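Local coordinates for protein HTH-type transcriptional activator AmpR (PDB 5MMH) that activates transcription of the ampC beta-lactamase gene as a LysR-family dimer, this chain being the effector-binding domain that recognises cell-wall-derived muropeptides, at residues H48-D53 against A62-G67; L78-L83 against E176-S181; P82-C87 against I169-A174; L106-R111 against A128-S133; D137-M142 against L154-M159. One frame throughout, in Å; residues are numbered along the deposited sequence.

Interaction 1 of 5, residues H48-D53 against A62-G67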
# COMPACT_ATOMS: atom_id res chain seq x y z
N HIS A 48 2.43 4.65 -6.88
CA HIS A 48 3.36 3.57 -7.16
C HIS A 48 4.07 3.24 -5.85
O HIS A 48 3.84 3.88 -4.82
CB HIS A 48 4.30 3.98 -8.31
CG HIS A 48 3.58 4.58 -9.49
ND1 HIS A 48 2.80 3.82 -10.35
CD2 HIS A 48 3.47 5.86 -9.91
CE1 HIS A 48 2.26 4.62 -11.26
NE2 HIS A 48 2.66 5.86 -11.02
N ASN A 49 4.93 2.22 -5.87
CA ASN A 49 5.50 1.67 -4.65
C ASN A 49 7.00 1.89 -4.52
O ASN A 49 7.70 1.06 -3.94
CB ASN A 49 5.17 0.18 -4.53
CG ASN A 49 5.99 -0.70 -5.46
OD1 ASN A 49 6.68 -0.22 -6.37
ND2 ASN A 49 5.92 -2.02 -5.23
N ASN A 50 7.51 3.00 -5.05
CA ASN A 50 8.91 3.42 -4.94
C ASN A 50 9.89 2.66 -5.83
O ASN A 50 11.10 2.88 -5.70
CB ASN A 50 9.44 3.33 -3.52
CG ASN A 50 10.33 4.49 -3.18
OD1 ASN A 50 10.00 5.64 -3.48
ND2 ASN A 50 11.50 4.20 -2.61
N ARG A 51 9.42 1.78 -6.71
CA ARG A 51 10.24 1.28 -7.80
C ARG A 51 9.77 1.84 -9.14
O ARG A 51 9.97 1.24 -10.20
CB ARG A 51 10.24 -0.25 -7.82
CG ARG A 51 10.94 -0.86 -6.61
CD ARG A 51 12.04 -1.83 -7.04
NE ARG A 51 12.63 -2.56 -5.92
CZ ARG A 51 13.72 -2.20 -5.25
NH1 ARG A 51 14.35 -1.08 -5.58
NH2 ARG A 51 14.17 -2.94 -4.24
N VAL A 52 9.17 3.04 -9.10
CA VAL A 52 8.49 3.60 -10.25
C VAL A 52 9.44 3.72 -11.44
O VAL A 52 10.62 4.05 -11.30
CB VAL A 52 7.91 4.97 -9.86
CG1 VAL A 52 9.02 5.90 -9.33
CG2 VAL A 52 7.18 5.60 -11.02
N ASP A 53 8.91 3.44 -12.63
CA ASP A 53 9.64 3.52 -13.89
C ASP A 53 8.97 4.63 -14.70
O ASP A 53 7.90 4.41 -15.27
CB ASP A 53 9.57 2.17 -14.62
CG ASP A 53 10.52 2.08 -15.82
OD1 ASP A 53 10.65 3.08 -16.57
OD2 ASP A 53 11.14 1.00 -16.01
N ALA A 62 7.87 11.94 -11.16
CA ALA A 62 7.66 10.93 -10.14
C ALA A 62 8.19 11.42 -8.80
O ALA A 62 9.34 11.86 -8.71
CB ALA A 62 8.34 9.60 -10.50
N ILE A 63 7.37 11.34 -7.75
CA ILE A 63 7.79 11.68 -6.40
C ILE A 63 8.12 10.39 -5.66
O ILE A 63 7.28 9.48 -5.58
CB ILE A 63 6.69 12.46 -5.65
CG1 ILE A 63 6.43 13.81 -6.32
CG2 ILE A 63 7.06 12.61 -4.15
CD1 ILE A 63 5.19 14.53 -5.73
N ARG A 64 9.32 10.28 -5.13
CA ARG A 64 9.70 9.03 -4.49
C ARG A 64 10.60 9.32 -3.31
O ARG A 64 10.99 10.47 -3.06
CB ARG A 64 10.34 8.08 -5.50
CG ARG A 64 11.53 8.66 -6.17
CD ARG A 64 11.78 7.96 -7.48
NE ARG A 64 12.03 6.53 -7.28
CZ ARG A 64 12.65 5.76 -8.16
NH1 ARG A 64 13.09 6.27 -9.30
NH2 ARG A 64 12.85 4.47 -7.88
N PHE A 65 10.94 8.26 -2.57
CA PHE A 65 11.67 8.36 -1.32
C PHE A 65 13.06 7.74 -1.48
O PHE A 65 13.19 6.64 -2.04
CB PHE A 65 10.91 7.65 -0.19
CG PHE A 65 11.68 7.56 1.11
CD1 PHE A 65 11.58 8.58 2.07
CD2 PHE A 65 12.52 6.47 1.38
CE1 PHE A 65 12.30 8.50 3.27
CE2 PHE A 65 13.23 6.38 2.56
CZ PHE A 65 13.12 7.40 3.52
N GLY A 66 14.08 8.42 -0.97
CA GLY A 66 15.44 7.88 -0.90
C GLY A 66 16.46 9.01 -0.92
O GLY A 66 16.27 10.07 -0.37
N GLY A 67 17.59 8.73 -1.62
CA GLY A 67 18.76 9.58 -1.55
C GLY A 67 18.88 10.59 -2.66
O GLY A 67 19.80 11.41 -2.64
O HOH W 1 13.05 3.70 -10.97
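Phe65 N gives its hydrogen to Asn50 OD1 over 2.9 Å, in an almost straight bond (175° at the hydrogen) that meets a lone pair in the plane of the side-chain carbonyl. The other end of the same amide answers: Asn50 ND2 donates to Phe65 O at 3.0 Å, and that oxygen lies in the amide plane. A single flat side chain thus pairs with the N-H and the C=O of one strand residue, much as a neighbouring strand would, and the two bonds together fix how the amide is rotated. Arg64, one residue earlier, reaches the loop from a different direction. With CG between the backbone N and the carbonyl carbon (chi1 57°), its chain, bent at chi3, brings the guanidinium to Asn50, where NH2 donates to Asn50 O at 3.2 Å from above the carbonyl plane. Its guanidinium plane stands 89° from the Asn50 amide. Val52 CG1 sits over one guanidinium face, offset toward the rim and 3.7 Å from Arg64 NE, while also touching Ala62 CB at 3.9 Å. A water beside Val52 O adds a weak link to Arg64 NH1, and Trp70 makes a cation-pi contact with Arg64. The loop leads from strand 42-48 into helix 54-57, in a beta-alpha-beta crossover that returns on strand 61-66. Strand 13-19 lies between the two parallel strands and pairs with Ile63; Asn50 packs on Val19 of that strand. On strand 61-66, the Phe65 ring meets Tyr182 of strand 181-187 edge-to-face.

Interaction 2 of 5, residues L78-L83 against E176-S181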
# COMPACT_ATOMS: atom_id res chain seq x y z
N LEU A 78 12.35 17.66 -1.63
CA LEU A 78 11.17 18.27 -1.02
C LEU A 78 11.36 18.48 0.48
O LEU A 78 11.41 19.63 0.94
CB LEU A 78 9.91 17.44 -1.32
CG LEU A 78 9.69 17.22 -2.83
CD1 LEU A 78 8.66 16.12 -3.15
CD2 LEU A 78 9.29 18.54 -3.47
N PHE A 79 11.51 17.39 1.25
CA PHE A 79 11.73 17.46 2.69
C PHE A 79 12.14 16.08 3.19
O PHE A 79 11.84 15.06 2.57
CB PHE A 79 10.47 17.98 3.44
CG PHE A 79 9.16 17.24 3.09
CD1 PHE A 79 8.81 16.08 3.75
CD2 PHE A 79 8.27 17.76 2.16
CE1 PHE A 79 7.60 15.41 3.46
CE2 PHE A 79 7.07 17.11 1.87
CZ PHE A 79 6.73 15.94 2.51
N GLU A 80 12.86 16.07 4.32
CA GLU A 80 13.26 14.85 5.02
C GLU A 80 12.05 14.10 5.56
O GLU A 80 11.04 14.69 5.95
CB GLU A 80 14.18 15.16 6.21
CG GLU A 80 15.60 15.58 5.93
CD GLU A 80 16.37 15.95 7.21
OE1 GLU A 80 16.69 15.03 7.99
OE2 GLU A 80 16.65 17.15 7.44
N ALA A 81 12.17 12.78 5.64
CA ALA A 81 11.16 11.95 6.31
C ALA A 81 11.88 11.04 7.29
O ALA A 81 12.17 9.88 6.97
CB ALA A 81 10.32 11.16 5.31
N PRO A 82 12.19 11.54 8.49
CA PRO A 82 12.85 10.69 9.48
C PRO A 82 11.93 9.56 9.89
O PRO A 82 10.71 9.70 9.93
CB PRO A 82 13.12 11.63 10.65
CG PRO A 82 12.87 13.00 10.13
CD PRO A 82 11.86 12.86 9.05
N LEU A 83 12.55 8.43 10.21
CA LEU A 83 11.84 7.21 10.57
C LEU A 83 11.74 7.09 12.09
O LEU A 83 12.71 7.36 12.81
CB LEU A 83 12.56 5.99 10.00
CG LEU A 83 12.68 5.90 8.48
CD1 LEU A 83 13.28 4.57 8.07
CD2 LEU A 83 11.31 6.08 7.85
N GLU A 176 14.45 9.31 16.53
CA GLU A 176 14.31 9.27 15.07
C GLU A 176 15.64 8.88 14.45
O GLU A 176 16.69 8.95 15.09
CB GLU A 176 13.90 10.62 14.47
CG GLU A 176 12.64 11.24 14.98
CD GLU A 176 12.38 12.57 14.32
OE1 GLU A 176 13.35 13.14 13.77
OE2 GLU A 176 11.23 13.04 14.34
N VAL A 177 15.59 8.54 13.17
CA VAL A 177 16.78 8.40 12.34
C VAL A 177 16.45 8.88 10.94
O VAL A 177 15.38 8.58 10.40
CB VAL A 177 17.31 6.95 12.33
CG1 VAL A 177 16.21 5.97 11.83
CG2 VAL A 177 18.55 6.86 11.48
N SER A 178 17.37 9.64 10.36
CA SER A 178 17.20 10.26 9.05
C SER A 178 17.86 9.38 8.01
O SER A 178 19.09 9.33 7.93
CB SER A 178 17.82 11.66 9.03
OG SER A 178 16.98 12.64 9.61
N THR A 179 17.07 8.68 7.21
CA THR A 179 17.64 7.83 6.18
C THR A 179 17.35 8.31 4.76
O THR A 179 18.03 7.86 3.83
CB THR A 179 17.13 6.39 6.32
OG1 THR A 179 15.72 6.36 6.07
CG2 THR A 179 17.40 5.89 7.72
N GLY A 180 16.37 9.18 4.57
CA GLY A 180 16.01 9.61 3.23
C GLY A 180 15.05 10.77 3.25
O GLY A 180 14.60 11.22 4.31
N SER A 181 14.74 11.26 2.05
CA SER A 181 13.86 12.38 1.82
C SER A 181 12.88 11.99 0.72
O SER A 181 13.06 10.98 0.05
CB SER A 181 14.64 13.63 1.39
OG SER A 181 15.61 13.97 2.35
O HOH W 2 14.29 8.74 6.61
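Leu83 and Val177 form the tight half of this contact, an antiparallel hydrogen-bonded pair in which Leu83 N donates to Val177 O at 2.8 Å and Val177 N returns a bond to Leu83 O at 3.1 Å. Their side chains touch beside the bridge, Leu83 CB lying 4.1 Å from Val177 CG1. Leu83 also crosses Thr179 at about a right angle, its CD1 3.6 Å from Thr179 OG1. Farther along, Ala81 N reaches Gly180 O in a nearly straight bond (175°) on a lone pair. The register slips by one residue between the Leu83 bridge and the Glu80-Ser181 pair, and in the gap a water accepts from Thr179 N.

The exposed side is built more sparsely. Ser178 OG donates to Glu80 OE1 at 2.9 Å, meeting the oxygen nearly along its C-O bond, and the extended Glu176 lies beside Pro82, pointing the same way, with OE1 3.5 Å from Pro82 CB. Arg171 holds the other oxygen, OE2, in a salt bridge. Two antiparallel chain passages joined by short ladders are consistent with the hinge crossing of the two-lobed periplasmic-binding-protein fold, to which LysR effector domains belong.

Interaction 3 of 5, residues P82-C87 against I169-A174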
# COMPACT_ATOMS: atom_id res chain seq x y z
N PRO A 82 12.19 11.54 8.49
CA PRO A 82 12.85 10.69 9.48
C PRO A 82 11.93 9.56 9.89
O PRO A 82 10.71 9.70 9.93
CB PRO A 82 13.12 11.63 10.65
CG PRO A 82 12.87 13.00 10.13
CD PRO A 82 11.86 12.86 9.05
N LEU A 83 12.55 8.43 10.21
CA LEU A 83 11.84 7.21 10.57
C LEU A 83 11.74 7.09 12.09
O LEU A 83 12.71 7.36 12.81
CB LEU A 83 12.56 5.99 10.00
CG LEU A 83 12.68 5.90 8.48
CD1 LEU A 83 13.28 4.57 8.07
CD2 LEU A 83 11.31 6.08 7.85
N THR A 84 10.58 6.65 12.57
CA THR A 84 10.40 6.38 13.99
C THR A 84 9.58 5.11 14.17
O THR A 84 8.94 4.62 13.25
CB THR A 84 9.73 7.57 14.70
OG1 THR A 84 10.08 7.54 16.08
CG2 THR A 84 8.20 7.52 14.56
N VAL A 85 9.61 4.59 15.40
CA VAL A 85 8.83 3.41 15.76
C VAL A 85 7.37 3.79 15.92
O VAL A 85 7.03 4.74 16.64
CB VAL A 85 9.39 2.78 17.05
CG1 VAL A 85 8.38 1.83 17.64
CG2 VAL A 85 10.71 2.07 16.78
N LEU A 86 6.48 3.03 15.25
CA LEU A 86 5.04 3.25 15.33
C LEU A 86 4.36 1.91 15.59
O LEU A 86 4.74 0.89 15.00
CB LEU A 86 4.51 3.89 14.04
CG LEU A 86 5.06 5.29 13.74
CD1 LEU A 86 4.69 5.70 12.33
CD2 LEU A 86 4.51 6.30 14.73
N CYS A 87 3.34 1.91 16.45
CA CYS A 87 2.68 0.67 16.83
C CYS A 87 1.29 0.97 17.37
O CYS A 87 0.92 2.12 17.57
CB CYS A 87 3.50 -0.11 17.86
SG CYS A 87 3.81 0.80 19.39
N ILE A 169 -2.95 5.26 16.12
CA ILE A 169 -1.66 4.61 16.37
C ILE A 169 -0.78 5.52 17.22
O ILE A 169 -1.02 6.72 17.34
CB ILE A 169 -0.89 4.20 15.10
CG1 ILE A 169 -0.36 5.42 14.38
CG2 ILE A 169 -1.73 3.32 14.17
CD1 ILE A 169 1.06 5.19 13.95
N ARG A 170 0.25 4.92 17.80
CA ARG A 170 1.04 5.57 18.83
C ARG A 170 2.51 5.60 18.46
O ARG A 170 3.02 4.72 17.75
CB ARG A 170 0.85 4.88 20.20
CG ARG A 170 -0.58 4.96 20.72
CD ARG A 170 -0.69 5.04 22.25
NE ARG A 170 -0.31 6.36 22.76
CZ ARG A 170 0.84 6.63 23.36
NH1 ARG A 170 1.74 5.67 23.56
NH2 ARG A 170 1.09 7.87 23.79
N ARG A 171 3.19 6.63 18.93
CA ARG A 171 4.64 6.76 18.85
C ARG A 171 5.22 6.52 20.24
O ARG A 171 5.13 7.40 21.11
CB ARG A 171 5.02 8.16 18.36
CG ARG A 171 6.51 8.37 18.20
CD ARG A 171 6.80 9.74 17.63
NE ARG A 171 8.23 9.97 17.50
CZ ARG A 171 8.75 10.86 16.68
NH1 ARG A 171 7.96 11.60 15.91
NH2 ARG A 171 10.07 11.00 16.60
N PRO A 172 5.80 5.34 20.51
CA PRO A 172 6.26 5.05 21.88
C PRO A 172 7.58 5.69 22.28
O PRO A 172 7.80 5.85 23.49
CB PRO A 172 6.38 3.51 21.89
CG PRO A 172 6.47 3.12 20.45
CD PRO A 172 5.65 4.12 19.70
N PHE A 173 8.46 6.03 21.34
CA PHE A 173 9.76 6.60 21.68
C PHE A 173 10.02 7.88 20.90
O PHE A 173 9.43 8.12 19.84
CB PHE A 173 10.91 5.63 21.41
CG PHE A 173 10.67 4.25 21.95
CD1 PHE A 173 10.68 4.00 23.32
CD2 PHE A 173 10.42 3.19 21.09
CE1 PHE A 173 10.46 2.72 23.82
CE2 PHE A 173 10.20 1.91 21.58
CZ PHE A 173 10.22 1.67 22.94
N ALA A 174 10.94 8.69 21.43
CA ALA A 174 11.32 9.95 20.79
C ALA A 174 12.36 9.77 19.69
O ALA A 174 12.43 10.59 18.77
CB ALA A 174 11.85 10.93 21.84
O HOH W 3 8.57 5.79 18.47
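Thr84 and Arg171 cross at about a right angle, the threonine CB standing 3.7 Å above one face of the guanidinium, toward its rim. Arg171 lies fully extended, CG anti to the backbone N (chi1 -178°), and the backbone just after it holds the flat group: NE donates to Phe173 O at 3.2 Å within the guanidinium plane, and NH2 reaches Ala174 O from above that carbonyl's plane. Thr84 OG1 sits close to Arg171 NE without a bond between them; it is hydrogen-bonded to Thr175 O and takes a weak bond from a water.

Val85 likewise meets Pro172 crosswise, CG1 3.6 Å from Pro172 CG, and that same ring carbon touches Cys87 SG at 3.7 Å. Val85 CB approaches the edge of the Phe173 ring, while Pro172 covers one of its faces. On another side of the strand, Leu86 CB rests 3.7 Å from Ile169 CD1, the two side chains meeting at a slant. Cys87 N to Arg170 O (3.1 Å) and Arg170 N to Cys87 O (2.9 Å) close one antiparallel bridge, beyond which the water joins Val85 O to Phe173 N. The irregular segment 169-174 thus runs roughly antiparallel beside strand 73-86, within the periplasmic-binding-protein-like lobe that also holds helices 114-121 and 161-165.

Interaction 4 of 5, residues L106-R111 against A128-S133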
# COMPACT_ATOMS: atom_id res chain seq x y z
N LEU A 106 9.36 -7.30 14.25
CA LEU A 106 9.83 -6.03 13.73
C LEU A 106 9.39 -5.96 12.27
O LEU A 106 9.93 -6.68 11.43
CB LEU A 106 11.35 -5.92 13.86
CG LEU A 106 11.90 -6.07 15.29
CD1 LEU A 106 13.38 -5.73 15.34
CD2 LEU A 106 11.09 -5.20 16.27
N LEU A 107 8.41 -5.11 11.98
CA LEU A 107 7.98 -4.91 10.60
C LEU A 107 8.98 -4.02 9.88
O LEU A 107 9.41 -3.00 10.42
CB LEU A 107 6.59 -4.28 10.58
CG LEU A 107 5.54 -4.91 11.50
CD1 LEU A 107 4.34 -4.00 11.58
CD2 LEU A 107 5.12 -6.35 11.01
N ARG A 108 9.36 -4.40 8.66
CA ARG A 108 10.38 -3.61 7.98
C ARG A 108 10.07 -3.47 6.50
O ARG A 108 9.22 -4.17 5.94
CB ARG A 108 11.77 -4.21 8.19
CG ARG A 108 12.02 -5.53 7.52
CD ARG A 108 13.40 -5.99 7.95
NE ARG A 108 13.89 -7.17 7.27
CZ ARG A 108 14.44 -7.17 6.05
NH1 ARG A 108 14.56 -6.04 5.35
NH2 ARG A 108 14.87 -8.31 5.53
N SER A 109 10.77 -2.52 5.87
CA SER A 109 10.72 -2.30 4.43
C SER A 109 11.86 -3.06 3.74
O SER A 109 12.71 -3.68 4.38
CB SER A 109 10.82 -0.81 4.12
OG SER A 109 12.17 -0.37 4.23
N TYR A 110 11.89 -2.97 2.41
CA TYR A 110 12.99 -3.61 1.65
C TYR A 110 14.35 -3.00 1.85
O TYR A 110 15.34 -3.60 1.52
CB TYR A 110 12.75 -3.92 0.16
CG TYR A 110 11.70 -3.18 -0.61
CD1 TYR A 110 11.91 -1.89 -1.07
CD2 TYR A 110 10.52 -3.82 -0.94
CE1 TYR A 110 10.96 -1.21 -1.80
CE2 TYR A 110 9.53 -3.17 -1.68
CZ TYR A 110 9.75 -1.84 -2.11
OH TYR A 110 8.78 -1.19 -2.85
N ARG A 111 14.39 -1.82 2.40
CA ARG A 111 15.68 -1.21 2.73
C ARG A 111 16.15 -1.79 4.06
O ARG A 111 15.59 -1.46 5.12
CB ARG A 111 15.54 0.30 2.79
CG ARG A 111 14.95 0.89 1.52
CD ARG A 111 14.58 2.36 1.68
NE ARG A 111 13.43 2.55 2.57
CZ ARG A 111 12.16 2.51 2.17
NH1 ARG A 111 11.17 2.70 3.05
NH2 ARG A 111 11.87 2.29 0.89
N ALA A 128 19.71 -5.52 13.01
CA ALA A 128 20.14 -6.82 12.42
C ALA A 128 18.96 -7.81 12.43
O ALA A 128 19.14 -8.98 12.76
CB ALA A 128 21.37 -7.44 13.10
N PRO A 129 17.73 -7.35 12.03
CA PRO A 129 16.55 -8.19 12.26
C PRO A 129 16.13 -9.06 11.08
O PRO A 129 15.37 -8.63 10.21
CB PRO A 129 15.46 -7.15 12.58
CG PRO A 129 16.04 -5.80 12.11
CD PRO A 129 17.33 -6.09 11.40
N LEU A 130 16.64 -10.29 11.05
CA LEU A 130 16.15 -11.35 10.15
C LEU A 130 15.48 -12.39 11.03
O LEU A 130 16.16 -13.11 11.76
CB LEU A 130 17.28 -11.99 9.35
CG LEU A 130 17.90 -11.32 8.12
CD1 LEU A 130 18.64 -12.37 7.30
CD2 LEU A 130 16.84 -10.61 7.28
N THR A 131 14.14 -12.46 10.97
CA THR A 131 13.34 -13.29 11.87
C THR A 131 13.50 -12.80 13.32
O THR A 131 14.60 -12.79 13.87
CB THR A 131 13.72 -14.79 11.77
OG1 THR A 131 13.69 -15.20 10.39
CG2 THR A 131 12.77 -15.65 12.59
N ARG A 132 12.39 -12.42 13.94
CA ARG A 132 11.11 -12.52 13.29
C ARG A 132 10.72 -11.23 12.64
O ARG A 132 10.64 -10.20 13.27
CB ARG A 132 10.03 -12.95 14.26
CG ARG A 132 8.82 -13.54 13.54
CD ARG A 132 7.47 -13.10 14.06
NE ARG A 132 6.51 -14.19 13.89
CZ ARG A 132 5.65 -14.64 14.81
NH1 ARG A 132 4.84 -15.66 14.52
NH2 ARG A 132 5.53 -14.08 16.00
N SER A 133 10.48 -11.30 11.35
CA SER A 133 10.12 -10.06 10.67
C SER A 133 9.50 -10.33 9.30
O SER A 133 9.68 -11.40 8.69
CB SER A 133 11.33 -9.12 10.54
OG SER A 133 12.31 -9.56 9.60
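Arg108 turns toward Pro129 and Leu130 through a first torsion of 68°, which sets CG between the backbone N and the carbonyl carbon; from there the chain runs straight out to NE. The guanidinium is thereby delivered to the turn opposite: NH2 comes 3.5 Å from Leu130 CD2, NE passes 3.6 Å from Pro129 O, and Ser133 OG lies at the guanidinium edge, 3.7 Å from NE. Across this contact the arginine meets the loop by packing. Leu106 takes a different course, with CG beside its own backbone N and anti to the carbonyl carbon (chi1 -58°). Its CD1 then meets Pro129 CB at 3.7 Å, leucine and proline crossing nearly at right angles. A weak backbone bond from Leu106 N to Arg132 O, 3.3 Å long, adds to the contact.

Thr131 OG1 bonds to Asp42 of the second subunit, which places the turn beside the dimer partner. Within the chain, Trp115 of helix 114-121 packs against Leu106, Arg108 and Pro129; that helix joins the parallel strands 106-109 and 133-136, where Arg108 makes backbone bonds to Ile134 and Phe136.

Interaction 5 of 5, residues D137-M142 against L154-M159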
# COMPACT_ATOMS: atom_id res chain seq x y z
N ASP A 137 6.35 -3.75 1.00
CA ASP A 137 6.64 -2.93 -0.17
C ASP A 137 6.22 -1.49 0.06
O ASP A 137 6.77 -0.59 -0.57
CB ASP A 137 5.96 -3.50 -1.42
CG ASP A 137 4.40 -3.24 -1.48
OD1 ASP A 137 3.67 -3.55 -0.49
OD2 ASP A 137 3.91 -2.79 -2.56
N THR A 138 5.26 -1.26 0.96
CA THR A 138 4.69 0.06 1.19
C THR A 138 4.45 0.23 2.68
O THR A 138 3.99 -0.71 3.35
CB THR A 138 3.37 0.28 0.39
OG1 THR A 138 2.71 1.48 0.80
CG2 THR A 138 2.42 -0.83 0.60
N SER A 139 4.75 1.43 3.19
CA SER A 139 4.51 1.73 4.59
C SER A 139 3.03 1.67 4.93
O SER A 139 2.67 1.37 6.07
CB SER A 139 5.05 3.12 4.93
OG SER A 139 6.46 3.16 4.80
N LEU A 140 2.16 1.96 3.96
CA LEU A 140 0.73 1.80 4.20
C LEU A 140 0.41 0.38 4.63
O LEU A 140 -0.34 0.17 5.59
CB LEU A 140 -0.06 2.16 2.95
CG LEU A 140 -0.08 3.64 2.60
CD1 LEU A 140 -0.81 3.80 1.28
CD2 LEU A 140 -0.74 4.48 3.71
N ALA A 141 0.97 -0.62 3.93
CA ALA A 141 0.71 -1.99 4.33
C ALA A 141 1.34 -2.29 5.68
O ALA A 141 0.75 -3.00 6.50
CB ALA A 141 1.23 -2.96 3.26
N MET A 142 2.53 -1.72 5.93
CA MET A 142 3.23 -1.90 7.19
C MET A 142 2.46 -1.29 8.36
O MET A 142 2.45 -1.85 9.46
CB MET A 142 4.63 -1.29 7.11
CG MET A 142 5.42 -1.40 8.39
SD MET A 142 6.85 -0.28 8.52
CE MET A 142 7.87 -0.82 7.15
N LEU A 154 8.39 0.76 11.59
CA LEU A 154 9.42 1.79 11.49
C LEU A 154 9.17 2.52 10.18
O LEU A 154 9.41 1.97 9.10
CB LEU A 154 10.82 1.19 11.54
CG LEU A 154 12.02 2.11 11.30
CD1 LEU A 154 12.09 3.22 12.35
CD2 LEU A 154 13.30 1.29 11.27
N ALA A 155 8.70 3.76 10.27
CA ALA A 155 8.11 4.45 9.14
C ALA A 155 8.19 5.95 9.40
O ALA A 155 8.51 6.37 10.53
CB ALA A 155 6.66 4.00 8.92
N PRO A 156 7.91 6.78 8.39
CA PRO A 156 7.93 8.25 8.61
C PRO A 156 6.68 8.71 9.35
O PRO A 156 5.56 8.57 8.86
CB PRO A 156 7.97 8.82 7.18
CG PRO A 156 8.39 7.68 6.30
CD PRO A 156 7.82 6.44 6.96
N ALA A 157 6.89 9.28 10.55
CA ALA A 157 5.76 9.79 11.34
C ALA A 157 4.96 10.83 10.57
O ALA A 157 3.73 10.88 10.67
CB ALA A 157 6.26 10.40 12.65
N ALA A 158 5.66 11.67 9.80
CA ALA A 158 5.02 12.77 9.10
C ALA A 158 4.09 12.31 8.00
O ALA A 158 3.36 13.13 7.44
CB ALA A 158 6.09 13.71 8.54
N MET A 159 4.08 11.03 7.67
CA MET A 159 3.13 10.50 6.71
C MET A 159 1.91 9.87 7.36
O MET A 159 0.96 9.51 6.66
CB MET A 159 3.84 9.50 5.79
CG MET A 159 4.97 10.15 4.97
SD MET A 159 4.35 11.22 3.66
CE MET A 159 4.93 12.84 4.14
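Ser139 and Ala155 bring the two backbones closest, their CA atoms 6.4 Å apart, where the start of a helix faces strand 153-156. Thr138 is the N-cap: its OG1 accepts from Leu140 N at 3.2 Å, a rather bent bond (139°), and its carbonyl oxygen receives Met142 N as the first helical turn closes. Opposite, the chain is extended through Ala155 and then tightens into a 3-10 turn, with Met159 N bonded to Pro156 O at 3.1 Å. Strands 133-136 and 153-156 flank helix 139-147 along the chain, in the alternation of strand and helix usual for a lobe of the periplasmic-binding-protein fold. The centre of the contact lies about 6 Å from that of the chain, and helix 20-37 approaches it: Thr21 touches both Ser139 and Met159.

Met142 is the main side chain. CG anti to the backbone N (chi1 178°) sends the chain out from the helix, so that SD stands beside the Leu154 backbone, where it accepts a weak bond from Leu154 N at 3.6 Å. The same sulfur lies 3.5 Å from Leu154 O and also touches Ala155 CB. Ser139 OG makes only loose contact, 4.2 Å from Ala155 CB and equally far from Pro156 CD. At the dimer interface Leu140 packs on Ala141 of the second subunit, and Asp137 OD1 bonds to Thr47 OG1 of that subunit.

How the interactions relate
Interactions 1, 2, 3 and 5 all reach the mixed six-stranded sheet, whereas interaction 4 belongs to the small parallel sheet. Along the chain interaction 1 comes first; interactions 2 and 3 then open from the same strand, 73-86, sharing Pro82 and Leu83, and interactions 4 and 5 are nested inside the loops they close. The centres of interactions 1 and 3 lie about 23 Å apart on opposite sides of the chain's centre, with interaction 2 between, tied to one by Gly66 and Ser181 and to the other by the Arg171-Glu176 salt bridge. Interactions 1, 4 and 5 also touch the second subunit, so the dimer partner probably reaches both lobes of this domain.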